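Local coordinates for putative signal transduction protein with CBS domains (Kribbella flavida, PDB 4NOC), which is of unknown function but, as a protein with two CBS domains, probably takes part in signal transduction by sensing small ligands, at residues M9-P14 against A140-E145; G44-V49 against K132-A137; E27-R32 against L50-V55. All coordinates share one frame; numbering follows the deposited sequence.

Contact 1 (M9-P14 against A140-E145). With SO4 (sulfate ion), chain G.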
loop_
_atom_site.group_PDB
_atom_site.type_symbol
_atom_site.label_atom_id
_atom_site.label_comp_id
_atom_site.label_asym_id
_atom_site.label_seq_id
_atom_site.Cartn_x
_atom_site.Cartn_y
_atom_site.Cartn_z
HETATM N N MSE A 9 -18.877 -4.475 0.763
HETATM C CA MSE A 9 -17.602 -3.989 1.305
HETATM C C MSE A 9 -16.741 -3.295 0.249
HETATM O O MSE A 9 -16.021 -2.342 0.547
HETATM C CB MSE A 9 -16.797 -5.142 1.921
HETATM C CG MSE A 9 -17.482 -5.834 3.099
HETATM SE SE MSE A 9 -16.551 -7.472 3.549
HETATM C CE MSE A 9 -14.914 -6.702 4.216
ATOM N N ALA A 10 -16.826 -3.771 -0.989
ATOM C CA ALA A 10 -15.916 -3.321 -2.036
ATOM C C ALA A 10 -16.133 -1.860 -2.373
ATOM O O ALA A 10 -17.243 -1.338 -2.254
ATOM C CB ALA A 10 -16.087 -4.162 -3.280
ATOM N N GLU A 11 -15.061 -1.212 -2.807
ATOM C CA GLU A 11 -15.143 0.136 -3.342
ATOM C C GLU A 11 -14.615 0.146 -4.768
ATOM O O GLU A 11 -13.844 -0.737 -5.155
ATOM C CB GLU A 11 -14.350 1.099 -2.464
ATOM C CG GLU A 11 -14.978 1.253 -1.100
ATOM C CD GLU A 11 -14.098 1.990 -0.146
ATOM O OE1 GLU A 11 -12.889 1.690 -0.133
ATOM O OE2 GLU A 11 -14.608 2.872 0.581
ATOM N N GLN A 12 -15.042 1.136 -5.545
ATOM C CA GLN A 12 -14.613 1.265 -6.926
ATOM C C GLN A 12 -13.117 1.512 -6.944
ATOM O O GLN A 12 -12.625 2.300 -6.141
ATOM C CB GLN A 12 -15.318 2.443 -7.581
ATOM C CG GLN A 12 -16.794 2.206 -7.843
ATOM C CD GLN A 12 -17.046 1.635 -9.223
ATOM O OE1 GLN A 12 -16.390 0.680 -9.640
ATOM N NE2 GLN A 12 -17.990 2.231 -9.948
ATOM N N PHE A 13 -12.405 0.849 -7.852
ATOM C CA PHE A 13 -10.949 0.934 -7.915
ATOM C C PHE A 13 -10.564 0.940 -9.393
ATOM O O PHE A 13 -11.066 0.127 -10.162
ATOM C CB PHE A 13 -10.364 -0.310 -7.241
ATOM C CG PHE A 13 -9.140 -0.054 -6.403
ATOM C CD1 PHE A 13 -9.262 0.281 -5.064
ATOM C CD2 PHE A 13 -7.865 -0.207 -6.942
ATOM C CE1 PHE A 13 -8.136 0.492 -4.281
ATOM C CE2 PHE A 13 -6.731 0.006 -6.163
ATOM C CZ PHE A 13 -6.868 0.356 -4.830
ATOM N N PRO A 14 -9.682 1.856 -9.815
ATOM C CA PRO A 14 -9.402 1.856 -11.259
ATOM C C PRO A 14 -8.612 0.636 -11.736
ATOM O O PRO A 14 -7.727 0.087 -11.056
ATOM C CB PRO A 14 -8.624 3.149 -11.486
ATOM C CG PRO A 14 -8.184 3.583 -10.152
ATOM C CD PRO A 14 -9.089 3.009 -9.124
ATOM N N ALA A 140 -6.830 -3.175 2.836
ATOM C CA ALA A 140 -6.616 -3.450 4.242
ATOM C C ALA A 140 -7.273 -2.354 5.108
ATOM O O ALA A 140 -7.936 -2.668 6.087
ATOM C CB ALA A 140 -5.096 -3.578 4.542
ATOM N N SER A 141 -7.121 -1.078 4.743
ATOM C CA SER A 141 -7.689 -0.010 5.583
ATOM C C SER A 141 -9.223 0.020 5.503
ATOM O O SER A 141 -9.904 0.380 6.459
ATOM C CB SER A 141 -7.068 1.368 5.277
ATOM O OG SER A 141 -7.502 1.904 4.039
ATOM N N ARG A 142 -9.762 -0.410 4.374
ATOM C CA ARG A 142 -11.203 -0.468 4.217
ATOM C C ARG A 142 -11.755 -1.546 5.154
ATOM O O ARG A 142 -12.779 -1.345 5.822
ATOM C CB ARG A 142 -11.585 -0.723 2.746
ATOM C CG ARG A 142 -13.036 -1.155 2.505
ATOM C CD ARG A 142 -14.058 -0.085 2.930
ATOM N NE ARG A 142 -15.415 -0.370 2.441
ATOM C CZ ARG A 142 -16.503 0.305 2.818
ATOM N NH1 ARG A 142 -16.423 1.299 3.707
ATOM N NH2 ARG A 142 -17.686 -0.019 2.319
ATOM N N LEU A 143 -11.045 -2.669 5.226
ATOM C CA LEU A 143 -11.415 -3.729 6.148
ATOM C C LEU A 143 -11.373 -3.220 7.601
ATOM O O LEU A 143 -12.314 -3.443 8.381
ATOM C CB LEU A 143 -10.495 -4.937 5.965
ATOM C CG LEU A 143 -10.751 -6.112 6.912
ATOM C CD1 LEU A 143 -12.198 -6.551 6.797
ATOM C CD2 LEU A 143 -9.826 -7.257 6.573
ATOM N N LEU A 144 -10.310 -2.507 7.959
ATOM C CA LEU A 144 -10.227 -1.969 9.310
ATOM C C LEU A 144 -11.393 -1.018 9.574
ATOM O O LEU A 144 -11.982 -1.059 10.643
ATOM C CB LEU A 144 -8.903 -1.248 9.553
ATOM C CG LEU A 144 -7.656 -2.123 9.543
ATOM C CD1 LEU A 144 -6.422 -1.247 9.650
ATOM C CD2 LEU A 144 -7.695 -3.131 10.679
ATOM N N GLU A 145 -11.711 -0.166 8.601
ATOM C CA GLU A 145 -12.766 0.824 8.777
ATOM C C GLU A 145 -14.089 0.133 9.082
ATOM O O GLU A 145 -14.858 0.621 9.900
ATOM C CB GLU A 145 -12.937 1.684 7.525
ATOM C CG GLU A 145 -14.015 2.755 7.691
ATOM C CD GLU A 145 -14.660 3.216 6.388
ATOM O OE1 GLU A 145 -14.361 2.655 5.310
ATOM O OE2 GLU A 145 -15.493 4.152 6.458
HETATM S S SO4 G . -14.003 -1.576 -10.284
HETATM O O1 SO4 G . -13.980 -0.844 -9.031
HETATM O O2 SO4 G . -15.310 -2.204 -10.473
HETATM O O3 SO4 G . -13.748 -0.659 -11.393
HETATM O O4 SO4 G . -12.961 -2.594 -10.210
#

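Contact 2 (G44-V49 against K132-A137)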
loop_
_atom_site.group_PDB
_atom_site.type_symbol
_atom_site.label_atom_id
_atom_site.label_comp_id
_atom_site.label_asym_id
_atom_site.label_seq_id
_atom_site.Cartn_x
_atom_site.Cartn_y
_atom_site.Cartn_z
ATOM N N GLY A 44 -10.805 -9.365 -19.185
ATOM C CA GLY A 44 -11.280 -8.706 -17.983
ATOM C C GLY A 44 -11.013 -9.416 -16.666
ATOM O O GLY A 44 -11.470 -8.954 -15.612
ATOM N N SER A 45 -10.286 -10.530 -16.697
ATOM C CA SER A 45 -10.023 -11.250 -15.450
ATOM C C SER A 45 -8.845 -10.661 -14.674
ATOM O O SER A 45 -7.820 -10.281 -15.258
ATOM C CB SER A 45 -9.881 -12.767 -15.659
ATOM O OG SER A 45 -8.989 -13.092 -16.704
ATOM N N PRO A 46 -9.018 -10.554 -13.351
ATOM C CA PRO A 46 -7.999 -10.060 -12.427
ATOM C C PRO A 46 -6.698 -10.783 -12.707
ATOM O O PRO A 46 -6.703 -11.986 -13.006
ATOM C CB PRO A 46 -8.550 -10.458 -11.051
ATOM C CG PRO A 46 -9.677 -11.453 -11.338
ATOM C CD PRO A 46 -10.224 -11.014 -12.643
ATOM N N HIS A 47 -5.595 -10.052 -12.641
ATOM C CA HIS A 47 -4.304 -10.597 -13.036
ATOM C C HIS A 47 -3.303 -10.231 -11.945
ATOM O O HIS A 47 -2.687 -11.106 -11.318
ATOM C CB HIS A 47 -3.930 -10.041 -14.429
ATOM C CG HIS A 47 -2.599 -10.491 -14.956
ATOM N ND1 HIS A 47 -1.422 -9.820 -14.678
ATOM C CD2 HIS A 47 -2.264 -11.502 -15.795
ATOM C CE1 HIS A 47 -0.419 -10.418 -15.300
ATOM N NE2 HIS A 47 -0.902 -11.442 -15.981
ATOM N N SER A 48 -3.207 -8.938 -11.663
ATOM C CA SER A 48 -2.189 -8.457 -10.758
ATOM C C SER A 48 -2.527 -7.048 -10.280
ATOM O O SER A 48 -3.501 -6.438 -10.729
ATOM C CB SER A 48 -0.846 -8.442 -11.488
ATOM O OG SER A 48 0.220 -8.599 -10.576
ATOM N N VAL A 49 -1.717 -6.537 -9.364
ATOM C CA VAL A 49 -1.806 -5.142 -8.952
ATOM C C VAL A 49 -0.542 -4.477 -9.464
ATOM O O VAL A 49 0.520 -5.107 -9.441
ATOM C CB VAL A 49 -1.839 -5.010 -7.420
ATOM C CG1 VAL A 49 -1.892 -3.534 -6.994
ATOM C CG2 VAL A 49 -3.025 -5.751 -6.859
ATOM N N LYS A 132 -17.889 -13.405 -12.732
ATOM C CA LYS A 132 -16.705 -13.190 -13.577
ATOM C C LYS A 132 -16.385 -11.710 -13.837
ATOM O O LYS A 132 -15.462 -11.394 -14.599
ATOM C CB LYS A 132 -16.816 -13.957 -14.902
ATOM C CG LYS A 132 -16.816 -15.487 -14.775
ATOM C CD LYS A 132 -15.458 -16.010 -14.300
ATOM C CE LYS A 132 -15.368 -17.542 -14.329
ATOM N NZ LYS A 132 -15.133 -18.109 -15.693
ATOM N N GLU A 133 -17.132 -10.811 -13.196
ATOM C CA GLU A 133 -16.882 -9.376 -13.328
ATOM C C GLU A 133 -16.273 -8.804 -12.049
ATOM O O GLU A 133 -16.730 -9.101 -10.937
ATOM C CB GLU A 133 -18.178 -8.631 -13.661
ATOM C CG GLU A 133 -18.749 -8.958 -15.033
ATOM N N ILE A 134 -15.230 -7.998 -12.210
ATOM C CA ILE A 134 -14.673 -7.238 -11.102
ATOM C C ILE A 134 -15.595 -6.073 -10.770
ATOM O O ILE A 134 -15.811 -5.194 -11.600
ATOM C CB ILE A 134 -13.270 -6.689 -11.429
ATOM C CG1 ILE A 134 -12.311 -7.842 -11.708
ATOM C CG2 ILE A 134 -12.730 -5.831 -10.271
ATOM C CD1 ILE A 134 -10.864 -7.416 -11.757
ATOM N N ILE A 135 -16.127 -6.061 -9.554
ATOM C CA ILE A 135 -17.040 -5.003 -9.153
ATOM C C ILE A 135 -16.390 -3.974 -8.221
ATOM O O ILE A 135 -17.007 -2.957 -7.897
ATOM C CB ILE A 135 -18.325 -5.573 -8.503
ATOM C CG1 ILE A 135 -17.985 -6.433 -7.289
ATOM C CG2 ILE A 135 -19.112 -6.396 -9.517
ATOM C CD1 ILE A 135 -19.212 -6.922 -6.548
ATOM N N GLY A 136 -15.147 -4.229 -7.810
ATOM C CA GLY A 136 -14.431 -3.299 -6.954
ATOM C C GLY A 136 -13.310 -3.986 -6.177
ATOM O O GLY A 136 -12.911 -5.114 -6.514
ATOM N N ALA A 137 -12.803 -3.315 -5.140
ATOM C CA ALA A 137 -11.737 -3.877 -4.312
ATOM C C ALA A 137 -11.956 -3.558 -2.837
ATOM O O ALA A 137 -12.733 -2.657 -2.494
ATOM C CB ALA A 137 -10.382 -3.364 -4.766
#

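Contact 3 (E27-R32 against L50-V55)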
loop_
_atom_site.group_PDB
_atom_site.type_symbol
_atom_site.label_atom_id
_atom_site.label_comp_id
_atom_site.label_asym_id
_atom_site.label_seq_id
_atom_site.Cartn_x
_atom_site.Cartn_y
_atom_site.Cartn_z
ATOM N N GLU A 27 -0.094 8.159 -15.787
ATOM C CA GLU A 27 -0.917 9.357 -15.638
ATOM C C GLU A 27 -2.022 9.112 -14.617
ATOM O O GLU A 27 -2.340 9.983 -13.796
ATOM C CB GLU A 27 -1.511 9.792 -16.983
ATOM C CG GLU A 27 -0.500 10.344 -18.005
ATOM C CD GLU A 27 -0.082 11.805 -17.751
ATOM O OE1 GLU A 27 0.909 12.261 -18.374
ATOM O OE2 GLU A 27 -0.735 12.507 -16.946
ATOM N N LEU A 28 -2.598 7.914 -14.642
ATOM C CA LEU A 28 -3.661 7.590 -13.704
ATOM C C LEU A 28 -3.109 7.434 -12.283
ATOM O O LEU A 28 -3.685 7.966 -11.321
ATOM C CB LEU A 28 -4.367 6.319 -14.149
ATOM C CG LEU A 28 -5.786 5.997 -13.725
ATOM C CD1 LEU A 28 -6.739 7.176 -13.868
ATOM C CD2 LEU A 28 -6.235 4.853 -14.618
ATOM N N LEU A 29 -2.003 6.706 -12.143
ATOM C CA LEU A 29 -1.401 6.517 -10.827
ATOM C C LEU A 29 -1.081 7.856 -10.181
ATOM O O LEU A 29 -1.248 8.037 -8.973
ATOM C CB LEU A 29 -0.121 5.697 -10.932
ATOM C CG LEU A 29 -0.346 4.200 -11.053
ATOM C CD1 LEU A 29 0.934 3.522 -11.479
ATOM C CD2 LEU A 29 -0.832 3.653 -9.713
ATOM N N ALA A 30 -0.640 8.796 -11.007
ATOM C CA ALA A 30 -0.176 10.077 -10.525
ATOM C C ALA A 30 -1.339 10.983 -10.139
ATOM O O ALA A 30 -1.317 11.618 -9.079
ATOM C CB ALA A 30 0.689 10.732 -11.580
ATOM N N SER A 31 -2.352 11.042 -11.001
ATOM C CA SER A 31 -3.453 11.984 -10.822
ATOM C C SER A 31 -4.378 11.552 -9.706
ATOM O O SER A 31 -4.618 12.298 -8.757
ATOM C CB SER A 31 -4.247 12.151 -12.121
ATOM O OG SER A 31 -3.557 12.978 -13.047
ATOM N N ARG A 32 -4.889 10.334 -9.823
ATOM C CA ARG A 32 -5.761 9.775 -8.803
ATOM C C ARG A 32 -5.024 9.554 -7.471
ATOM O O ARG A 32 -5.653 9.255 -6.452
ATOM C CB ARG A 32 -6.390 8.473 -9.308
ATOM N N LEU A 50 -0.652 -3.233 -9.938
ATOM C CA LEU A 50 0.515 -2.439 -10.311
ATOM C C LEU A 50 0.689 -1.306 -9.300
ATOM O O LEU A 50 0.030 -0.264 -9.395
ATOM C CB LEU A 50 0.381 -1.863 -11.729
ATOM C CG LEU A 50 1.473 -0.861 -12.141
ATOM C CD1 LEU A 50 2.854 -1.501 -12.061
ATOM C CD2 LEU A 50 1.239 -0.264 -13.532
ATOM N N PRO A 51 1.569 -1.510 -8.312
ATOM C CA PRO A 51 1.819 -0.445 -7.326
ATOM C C PRO A 51 2.624 0.710 -7.933
ATOM O O PRO A 51 3.482 0.457 -8.781
ATOM C CB PRO A 51 2.627 -1.150 -6.225
ATOM C CG PRO A 51 3.203 -2.382 -6.879
ATOM C CD PRO A 51 2.306 -2.757 -8.032
ATOM N N ALA A 52 2.336 1.948 -7.531
ATOM C CA ALA A 52 3.123 3.097 -7.982
ATOM C C ALA A 52 4.615 2.874 -7.744
ATOM O O ALA A 52 5.436 3.245 -8.579
ATOM C CB ALA A 52 2.671 4.371 -7.289
ATOM N N SER A 53 4.951 2.262 -6.614
ATOM C CA SER A 53 6.342 2.022 -6.256
ATOM C C SER A 53 7.063 1.177 -7.303
ATOM O O SER A 53 8.251 1.388 -7.556
ATOM C CB SER A 53 6.453 1.393 -4.860
ATOM O OG SER A 53 5.969 0.066 -4.856
ATOM N N GLN A 54 6.339 0.257 -7.944
ATOM C CA GLN A 54 6.914 -0.600 -8.991
ATOM C C GLN A 54 7.161 0.196 -10.269
ATOM O O GLN A 54 8.101 -0.081 -11.038
ATOM C CB GLN A 54 6.008 -1.810 -9.264
ATOM C CG GLN A 54 6.360 -2.656 -10.513
ATOM C CD GLN A 54 7.745 -3.306 -10.462
ATOM O OE1 GLN A 54 8.345 -3.463 -9.400
ATOM N NE2 GLN A 54 8.251 -3.686 -11.627
ATOM N N VAL A 55 6.328 1.208 -10.476
ATOM C CA VAL A 55 6.511 2.108 -11.607
ATOM C C VAL A 55 7.773 2.943 -11.380
ATOM O O VAL A 55 8.577 3.161 -12.297
ATOM C CB VAL A 55 5.247 2.985 -11.833
ATOM C CG1 VAL A 55 5.467 3.989 -12.964
ATOM C CG2 VAL A 55 4.055 2.085 -12.149
#

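Contact 1 (M9-P14 against A140-E145)
Met9 O accepts a nearly straight hydrogen bond from Arg142 NE: the nitrogen lies 2.8 Å from that oxygen with an N-H...O angle of 170°, in the plane of both the Met9 carbonyl and the guanidinium. NH2 leans on the same oxygen as well, but weakly. Over one face of the guanidinium lies the Glu11 carboxylate, its plane within 4° of parallel. The nearest charged atoms, Glu11 OE2 and Arg142 NE, are 3.8 Å apart, a long salt bridge in which no N-H points at the acid. Glu11 OE1 has a stronger partner, Arg33 of the second subunit. At the far edge, Arg142 NH1 reaches Glu145 OE1 at 2.9 Å from above the carboxylate plane, completing a salt-bridge network that should spread the charge over the three residues. The loop leading into the first strand of the N-terminal CBS domain is thus tied to the closing helix of the C-terminal one, as befits a CBS pair whose two halves pack together. The tight, apolar part of the contact is at Met9 and Leu143, both buried. Met9, a selenomethionine, bends at chi3 (68°) to carry CE to within 3.7 Å of Leu143 CD1, the two side chains running alongside and pointing the same way; Val111 and Val114 press on Met9, and Met118 on Leu143. The loose side is further along the loop, away from the helix. There Gln12 is exposed, and Phe13 N donates a hydrogen bond to O1 of a sulfate, probably a crystallisation component, at 2.6 Å.

Contact 2 (G44-V49 against K132-A137)
With CG1 of Ile134 anti to its carbonyl carbon (chi1 -61°) and CD1 carrying the chain on in extended form (chi2 -168°), the longer branch of the isoleucine projects toward Pro46. These two residues, with Gly44 beside them, make the touch between strand 46-51 of the N-terminal CBS domain and strand 133-139 of the C-terminal one. Each is an edge strand of its own three-stranded sheet within the chain, and together they flank the cleft between the two halves of a CBS pair. No hydrogen bond passes between the segments here, so what meets is purely van der Waals surface, partly exposed to solvent. Pro46 and Ile134 run antiparallel past one another: Ile134 CD1 lies 3.8 Å from Pro46 CD, and the other ring atoms are little further away, so the methyl sits over the pyrrolidine ring instead of at its rim. Ile134 also rests on Val129 of its own sheet and Val40 of the other, which widens the apolar patch. Gly44 turns the chain ahead of Pro46 with a phi of 100°, a backbone shape that suits glycine. Past the proline, His47 and Ser48 both face Val39 in a classic beta bulge. A bound sulfate, probably from the crystallisation liquor, comes within about 3 Å of the Ile134 side chain at nearest atoms; clefts of this kind hold nucleotides in some relatives, though nothing here establishes a natural ligand. On the backbone side of the isoleucine, CG1 approaches the carbonyl oxygen of Gly44, with 4.1 Å between Ile134 CG1 and Gly44 O.

Contact 3 (E27-R32 against L50-V55)
Pro51 O is gripped by two N-H groups, from Gln54 N at 3.0 Å and more weakly from Val55 N, and the helical turn so formed presents Ala52 and Val55 to Leu29. Pro51 itself holds the N-cap position, where strand 46-51 gives way to helix 52-59. Leu29, on helix 22-31, supplies the whole of the other side of the contact. Its CG stands anti to the carbonyl carbon (chi1 -80°), and the chain then forks into two methyls, both of which touch the strand end and the helix. Leu29 CD1 comes closest to the helix, 3.5 Å from Val55 CG2, with the two side chains passing at a slant; it also lies 4.1 Å from Ala52 CA and just touches the Leu50 side chain. Leu29 CD2 lies 4.0 Å from Leu50 O and close to Ala52 CB. The small alanine is consistent with the close approach of the backbones, Leu29 CA and Ala52 CA being 6.3 Å apart. This is the helix pair of the N-terminal CBS domain, folded as beta-alpha-beta-beta-alpha, and its sheet lies against the same leucine: Leu37 of strand 36-40 packs on Leu29. The second subunit joins in, its Ala140 meeting Ala52 and its Leu144 meeting Val55. All four touching residues are buried and no hydrogen bond or charge crosses between the segments; the backbone of Leu50 and Ala52 bonds instead to Leu37 and Pro35. Helix 22-31 thus meets the strand end and the second helix largely through aliphatic groups, so their mutual position probably rests on shape and burial.

Contact 1 closes the largest loop, joining the start of the chain to its last helix, and contacts 2 and 3 nest inside it. Those two interleave along the chain: 27-32, 44-49, 50-55, then 132-137. Their centres are about 17 Å apart and both use strand 46-51. Contacts 1 and 2, with centres about 14 Å apart, meet through a probable hydrogen bond from Glu11 N to Ala137 O, 2.8 Å, where strand 133-139 runs on into helix 140-147. Contact 3 stays within the N-terminal CBS domain, whereas contacts 1 and 2 bind the two domains together; contacts 1 and 3 also face the second subunit, so the domain pair and the dimer interface meet at contact 1.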